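Local coordinates for halocarboxylic acid dehalogenase DehI (Pseudomonas putida, PDB 3BJX), which probably hydrolyses the carbon-halogen bond of 2-haloacids, releasing the halide and a hydroxy acid, at residues 40-43 with 49-52; 42-47 with 66-71. One frame throughout, in Å; residues are numbered along the deposited sequence.

Interaction 1: residues 40-43 with 49-52; sequences DIRL and WVAF. With SO4 (sulfate ion), chain E.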
loop_
_atom_site.group_PDB
_atom_site.type_symbol
_atom_site.label_atom_id
_atom_site.label_comp_id
_atom_site.label_asym_id
_atom_site.label_seq_id
_atom_site.Cartn_x
_atom_site.Cartn_y
_atom_site.Cartn_z
ATOM N N ASP A 40 -2.195 -0.209 26.961
ATOM C CA ASP A 40 -3.531 -0.772 26.790
ATOM C C ASP A 40 -3.644 -1.662 25.554
ATOM O O ASP A 40 -4.286 -2.717 25.616
ATOM C CB ASP A 40 -4.611 0.310 26.766
ATOM C CG ASP A 40 -5.969 -0.255 27.059
ATOM O OD1 ASP A 40 -6.029 -1.189 27.890
ATOM O OD2 ASP A 40 -6.967 0.185 26.467
ATOM N N ILE A 41 -3.028 -1.251 24.441
ATOM C CA ILE A 41 -2.954 -2.104 23.232
ATOM C C ILE A 41 -2.351 -3.468 23.581
ATOM O O ILE A 41 -2.935 -4.480 23.283
ATOM C CB ILE A 41 -2.211 -1.409 22.040
ATOM C CG1 ILE A 41 -3.126 -0.384 21.354
ATOM C CG2 ILE A 41 -1.739 -2.411 21.003
ATOM C CD1 ILE A 41 -2.386 0.621 20.496
ATOM N N ARG A 42 -1.220 -3.478 24.286
ATOM C CA ARG A 42 -0.530 -4.718 24.663
ATOM C C ARG A 42 -1.316 -5.622 25.625
ATOM O O ARG A 42 -1.295 -6.827 25.469
ATOM C CB ARG A 42 0.843 -4.406 25.250
ATOM C CG ARG A 42 1.833 -3.733 24.302
ATOM C CD ARG A 42 3.240 -3.686 24.946
ATOM N NE ARG A 42 3.275 -2.773 26.086
ATOM C CZ ARG A 42 3.737 -1.527 26.044
ATOM N NH1 ARG A 42 4.258 -1.035 24.926
ATOM N NH2 ARG A 42 3.694 -0.777 27.128
ATOM N N LEU A 43 -2.008 -5.048 26.607
ATOM C CA LEU A 43 -2.775 -5.830 27.582
ATOM C C LEU A 43 -4.053 -6.339 26.962
ATOM O O LEU A 43 -4.502 -7.416 27.278
ATOM C CB LEU A 43 -3.095 -5.001 28.847
ATOM C CG LEU A 43 -1.981 -4.575 29.836
ATOM C CD1 LEU A 43 -2.360 -3.349 30.695
ATOM C CD2 LEU A 43 -1.534 -5.723 30.738
ATOM N N TRP A 49 4.491 -6.293 22.395
ATOM C CA TRP A 49 4.983 -5.178 21.597
ATOM C C TRP A 49 3.811 -4.367 21.046
ATOM O O TRP A 49 2.681 -4.866 20.942
ATOM C CB TRP A 49 5.934 -5.653 20.471
ATOM C CG TRP A 49 5.285 -6.033 19.163
ATOM C CD1 TRP A 49 5.325 -5.327 17.986
ATOM C CD2 TRP A 49 4.504 -7.211 18.887
ATOM N NE1 TRP A 49 4.619 -5.986 17.001
ATOM C CE2 TRP A 49 4.103 -7.144 17.527
ATOM C CE3 TRP A 49 4.102 -8.317 19.652
ATOM C CZ2 TRP A 49 3.321 -8.152 16.914
ATOM C CZ3 TRP A 49 3.308 -9.320 19.032
ATOM C CH2 TRP A 49 2.928 -9.215 17.685
ATOM N N VAL A 50 4.090 -3.113 20.717
ATOM C CA VAL A 50 3.185 -2.270 19.946
ATOM C C VAL A 50 3.639 -2.335 18.492
ATOM O O VAL A 50 4.820 -2.092 18.205
ATOM C CB VAL A 50 3.159 -0.797 20.481
ATOM C CG1 VAL A 50 2.459 0.113 19.514
ATOM C CG2 VAL A 50 2.445 -0.742 21.840
ATOM N N ALA A 51 2.711 -2.705 17.598
ATOM C CA ALA A 51 3.015 -2.925 16.195
ATOM C C ALA A 51 3.692 -1.701 15.613
ATOM O O ALA A 51 3.304 -0.571 15.940
ATOM C CB ALA A 51 1.776 -3.236 15.418
ATOM N N PHE A 52 4.722 -1.941 14.798
ATOM C CA PHE A 52 5.355 -0.918 13.968
ATOM C C PHE A 52 4.291 0.019 13.339
ATOM O O PHE A 52 4.437 1.245 13.366
ATOM C CB PHE A 52 6.211 -1.629 12.885
ATOM C CG PHE A 52 7.039 -0.704 11.994
ATOM C CD1 PHE A 52 7.445 0.555 12.415
ATOM C CD2 PHE A 52 7.458 -1.155 10.729
ATOM C CE1 PHE A 52 8.220 1.369 11.576
ATOM C CE2 PHE A 52 8.245 -0.364 9.900
ATOM C CZ PHE A 52 8.628 0.901 10.323
HETATM S S SO4 E . 5.004 -5.334 13.548
HETATM O O1 SO4 E . 5.040 -6.717 14.058
HETATM O O2 SO4 E . 3.635 -4.977 13.176
HETATM O O3 SO4 E . 5.466 -4.438 14.598
HETATM O O4 SO4 E . 5.860 -5.161 12.373
#
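Arg-42 of helix 32-45 packs on Trp-49 and Val-50, in the loop that follows this helix. One residue earlier, Ile-41 faces the loop from just beyond contact. Its CG2 methyl stops 4.6 Å from CG2 of Val-50. Arg-42 comes closer. Its CG rests 3.6 Å from Trp-49 O, and its CD lies beside the same residue's backbone N. The chain then bends (chi3 -69°) and crosses the Val-50 side chain at about a right angle. Its NH1 meets Val-50 CG2 at 3.6 Å, a plain van der Waals contact. The guanidinium finds its polar partners elsewhere. NH2 forms a salt bridge with Glu-39, and NH1 bonds weakly to Gln-27 OE1, which also accepts from Val-50 N.

The two segments belong to a helix-loop-helix turn of this all-alpha fold. Ala-51 is the N-cap of helix 52-57, and the next N-H, that of Phe-52, points into a sulfate, probably from the crystallisation liquor. Phe-52 N reaches O3 of this ion at 2.6 Å, nearly straight at 172°. Trp-49 CB points away from helix 32-45, and chi1 of 88° sets the indole between the backbone N and the carbonyl carbon, where NE1 can reach the ion. Trp-49 NE1 gives the sulfate O3, which lies in the ring plane, a bond of 3.0 Å and adds a weak one to O1. Ser-203 OG also binds the ion.

Interaction 2: residues 42-47 with 66-71; sequences RLTLRV and LAWRRS. With SO4 (sulfate ion), chain G.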
loop_
_atom_site.group_PDB
_atom_site.type_symbol
_atom_site.label_atom_id
_atom_site.label_comp_id
_atom_site.label_asym_id
_atom_site.label_seq_id
_atom_site.Cartn_x
_atom_site.Cartn_y
_atom_site.Cartn_z
ATOM N N ARG A 42 -1.220 -3.478 24.286
ATOM C CA ARG A 42 -0.530 -4.718 24.663
ATOM C C ARG A 42 -1.316 -5.622 25.625
ATOM O O ARG A 42 -1.295 -6.827 25.469
ATOM C CB ARG A 42 0.843 -4.406 25.250
ATOM C CG ARG A 42 1.833 -3.733 24.302
ATOM C CD ARG A 42 3.240 -3.686 24.946
ATOM N NE ARG A 42 3.275 -2.773 26.086
ATOM C CZ ARG A 42 3.737 -1.527 26.044
ATOM N NH1 ARG A 42 4.258 -1.035 24.926
ATOM N NH2 ARG A 42 3.694 -0.777 27.128
ATOM N N LEU A 43 -2.008 -5.048 26.607
ATOM C CA LEU A 43 -2.775 -5.830 27.582
ATOM C C LEU A 43 -4.053 -6.339 26.962
ATOM O O LEU A 43 -4.502 -7.416 27.278
ATOM C CB LEU A 43 -3.095 -5.001 28.847
ATOM C CG LEU A 43 -1.981 -4.575 29.836
ATOM C CD1 LEU A 43 -2.360 -3.349 30.695
ATOM C CD2 LEU A 43 -1.534 -5.723 30.738
ATOM N N THR A 44 -4.635 -5.561 26.063
ATOM C CA THR A 44 -5.911 -5.914 25.418
ATOM C C THR A 44 -5.706 -6.977 24.337
ATOM O O THR A 44 -6.500 -7.939 24.232
ATOM C CB THR A 44 -6.578 -4.667 24.794
ATOM O OG1 THR A 44 -6.795 -3.689 25.812
ATOM C CG2 THR A 44 -7.920 -5.009 24.104
ATOM N N LEU A 45 -4.641 -6.807 23.544
ATOM C CA LEU A 45 -4.269 -7.818 22.553
ATOM C C LEU A 45 -3.425 -8.997 23.089
ATOM O O LEU A 45 -3.218 -9.966 22.362
ATOM C CB LEU A 45 -3.642 -7.164 21.303
ATOM C CG LEU A 45 -4.504 -6.103 20.595
ATOM C CD1 LEU A 45 -3.857 -5.599 19.339
ATOM C CD2 LEU A 45 -5.928 -6.620 20.281
ATOM N N ARG A 46 -2.971 -8.934 24.357
ATOM C CA ARG A 46 -2.115 -9.990 24.975
ATOM C C ARG A 46 -0.855 -10.195 24.134
ATOM O O ARG A 46 -0.548 -11.307 23.686
ATOM C CB ARG A 46 -2.840 -11.349 25.188
ATOM C CG ARG A 46 -4.314 -11.285 25.637
ATOM C CD ARG A 46 -5.050 -12.600 25.346
ATOM N NE ARG A 46 -4.619 -13.629 26.279
ATOM C CZ ARG A 46 -4.030 -14.787 25.956
ATOM N NH1 ARG A 46 -3.813 -15.137 24.684
ATOM N NH2 ARG A 46 -3.674 -15.622 26.932
ATOM N N VAL A 47 -0.138 -9.092 23.922
ATOM C CA VAL A 47 1.078 -9.064 23.116
ATOM C C VAL A 47 2.139 -8.217 23.825
ATOM O O VAL A 47 1.805 -7.258 24.531
ATOM C CB VAL A 47 0.813 -8.496 21.677
ATOM C CG1 VAL A 47 -0.048 -9.457 20.844
ATOM C CG2 VAL A 47 0.191 -7.109 21.721
ATOM N N LEU A 66 -7.683 7.797 19.969
ATOM C CA LEU A 66 -9.090 7.758 19.610
ATOM C C LEU A 66 -9.423 6.475 18.862
ATOM O O LEU A 66 -10.307 5.738 19.288
ATOM C CB LEU A 66 -9.478 8.984 18.779
ATOM C CG LEU A 66 -10.878 8.968 18.152
ATOM C CD1 LEU A 66 -11.975 9.319 19.156
ATOM C CD2 LEU A 66 -10.900 9.905 16.952
ATOM N N ALA A 67 -8.706 6.214 17.760
ATOM C CA ALA A 67 -8.841 4.976 16.995
ATOM C C ALA A 67 -8.798 3.712 17.855
ATOM O O ALA A 67 -9.636 2.821 17.708
ATOM C CB ALA A 67 -7.802 4.906 15.911
ATOM N N TRP A 68 -7.846 3.622 18.765
ATOM C CA TRP A 68 -7.811 2.461 19.660
ATOM C C TRP A 68 -9.019 2.363 20.612
ATOM O O TRP A 68 -9.556 1.274 20.839
ATOM C CB TRP A 68 -6.505 2.422 20.454
ATOM C CG TRP A 68 -6.509 1.357 21.479
ATOM C CD1 TRP A 68 -6.509 1.520 22.826
ATOM C CD2 TRP A 68 -6.561 -0.058 21.241
ATOM N NE1 TRP A 68 -6.550 0.288 23.452
ATOM C CE2 TRP A 68 -6.574 -0.692 22.493
ATOM C CE3 TRP A 68 -6.583 -0.851 20.085
ATOM C CZ2 TRP A 68 -6.599 -2.068 22.619
ATOM C CZ3 TRP A 68 -6.622 -2.215 20.224
ATOM C CH2 TRP A 68 -6.627 -2.808 21.473
ATOM N N ARG A 69 -9.439 3.504 21.160
ATOM C CA ARG A 69 -10.568 3.587 22.092
ATOM C C ARG A 69 -11.864 3.050 21.467
ATOM O O ARG A 69 -12.713 2.484 22.152
ATOM C CB ARG A 69 -10.733 5.046 22.524
ATOM C CG ARG A 69 -11.932 5.372 23.427
ATOM C CD ARG A 69 -12.014 6.875 23.717
ATOM N NE ARG A 69 -10.686 7.431 23.980
ATOM C CZ ARG A 69 -10.174 8.514 23.394
ATOM N NH1 ARG A 69 -10.880 9.228 22.519
ATOM N NH2 ARG A 69 -8.945 8.897 23.714
ATOM N N ARG A 70 -11.992 3.208 20.160
ATOM C CA ARG A 70 -13.201 2.827 19.450
ATOM C C ARG A 70 -13.175 1.368 18.940
ATOM O O ARG A 70 -14.216 0.816 18.578
ATOM C CB ARG A 70 -13.442 3.812 18.305
ATOM C CG ARG A 70 -13.238 5.263 18.716
ATOM C CD ARG A 70 -14.505 5.869 19.273
ATOM N NE ARG A 70 -15.343 6.227 18.147
ATOM C CZ ARG A 70 -15.688 7.458 17.802
ATOM N NH1 ARG A 70 -15.339 8.517 18.527
ATOM N NH2 ARG A 70 -16.428 7.608 16.718
ATOM N N SER A 71 -11.995 0.752 18.952
ATOM C CA SER A 71 -11.788 -0.599 18.449
ATOM C C SER A 71 -11.501 -1.615 19.557
ATOM O O SER A 71 -11.613 -2.814 19.339
ATOM C CB SER A 71 -10.619 -0.605 17.450
ATOM O OG SER A 71 -10.710 0.471 16.530
HETATM S S SO4 G . -15.032 9.396 22.105
HETATM O O1 SO4 G . -13.790 9.712 22.808
HETATM O O2 SO4 G . -16.164 9.460 23.033
HETATM O O3 SO4 G . -15.224 10.339 21.001
HETATM O O4 SO4 G . -14.933 8.037 21.572
#
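Thr-44 and Leu-45, near the end of helix 32-45, pack on the indole of Trp-68 from helix 63-71. Between the two segments themselves the contact is apolar. Trp-68 holds CG anti to its N (chi1 173°), which sends the six-membered ring across to the other helix. Thr-44 comes at the ring edge, in its plane, with CB 3.4 Å from Trp-68 CZ2. Its CG2 methyl touches CZ2 and CH2 as well. Leu-45 approaches obliquely, with CG 4.0 Å from Trp-68 CH2.

Hydrogen bonds surround this packing. The indole NE1 bonds to Asp-40 OD2, one turn back on helix 32-45. Thr-44 OG1 pairs with Asp-40 O. Ser-71 OG donates to Ala-67 O at 2.8 Å, 25° off the carbonyl plane, and is also bonded to Gly-255 N. Val-47 N bonds to Arg-42 O at 3.0 Å where Arg-46, with positive phi, leaves the helix.

Ionic contacts lie on another side of helix 63-71. Arg-69 NH1 binds O1 of a sulfate at 3.0 Å, and Leu-66 CA lies over one face of that guanidinium. Arg-70 bends at chi2 and chi3 to bring NH1 to O4 of the ion at 3.1 Å, while its NH2 forms a salt bridge with Glu-260. A leucine in place of Arg-70 would probably leave Glu-260 without its mate and the sulfate more weakly held.

Edge packing and the NE1 bond together probably fix the rotation of the indole, while the paired arginines probably balance the charge of the anion they take up.

How the interactions relate
The two interactions use neighbouring, overlapping parts of helix 32-45, and their centres are about 7 Å apart. They share Arg-42, whose side chain serves interaction 1 and makes no contact with 66-71. They also touch directly. Asp-40 OD2 probably accepts a hydrogen bond from Trp-68 NE1 at 3.0 Å, and Ile-41 CG1 packs 3.5 Å from Trp-68 CD2. Helix 32-45 is therefore wedged between the loop 49-52 and helix 63-71. Tyr-132 of helix 112-143 packs on residues of both contacts. The sulfates occupy separate sites. Both ions are probably from the crystallisation liquor, and neither by itself marks the active site.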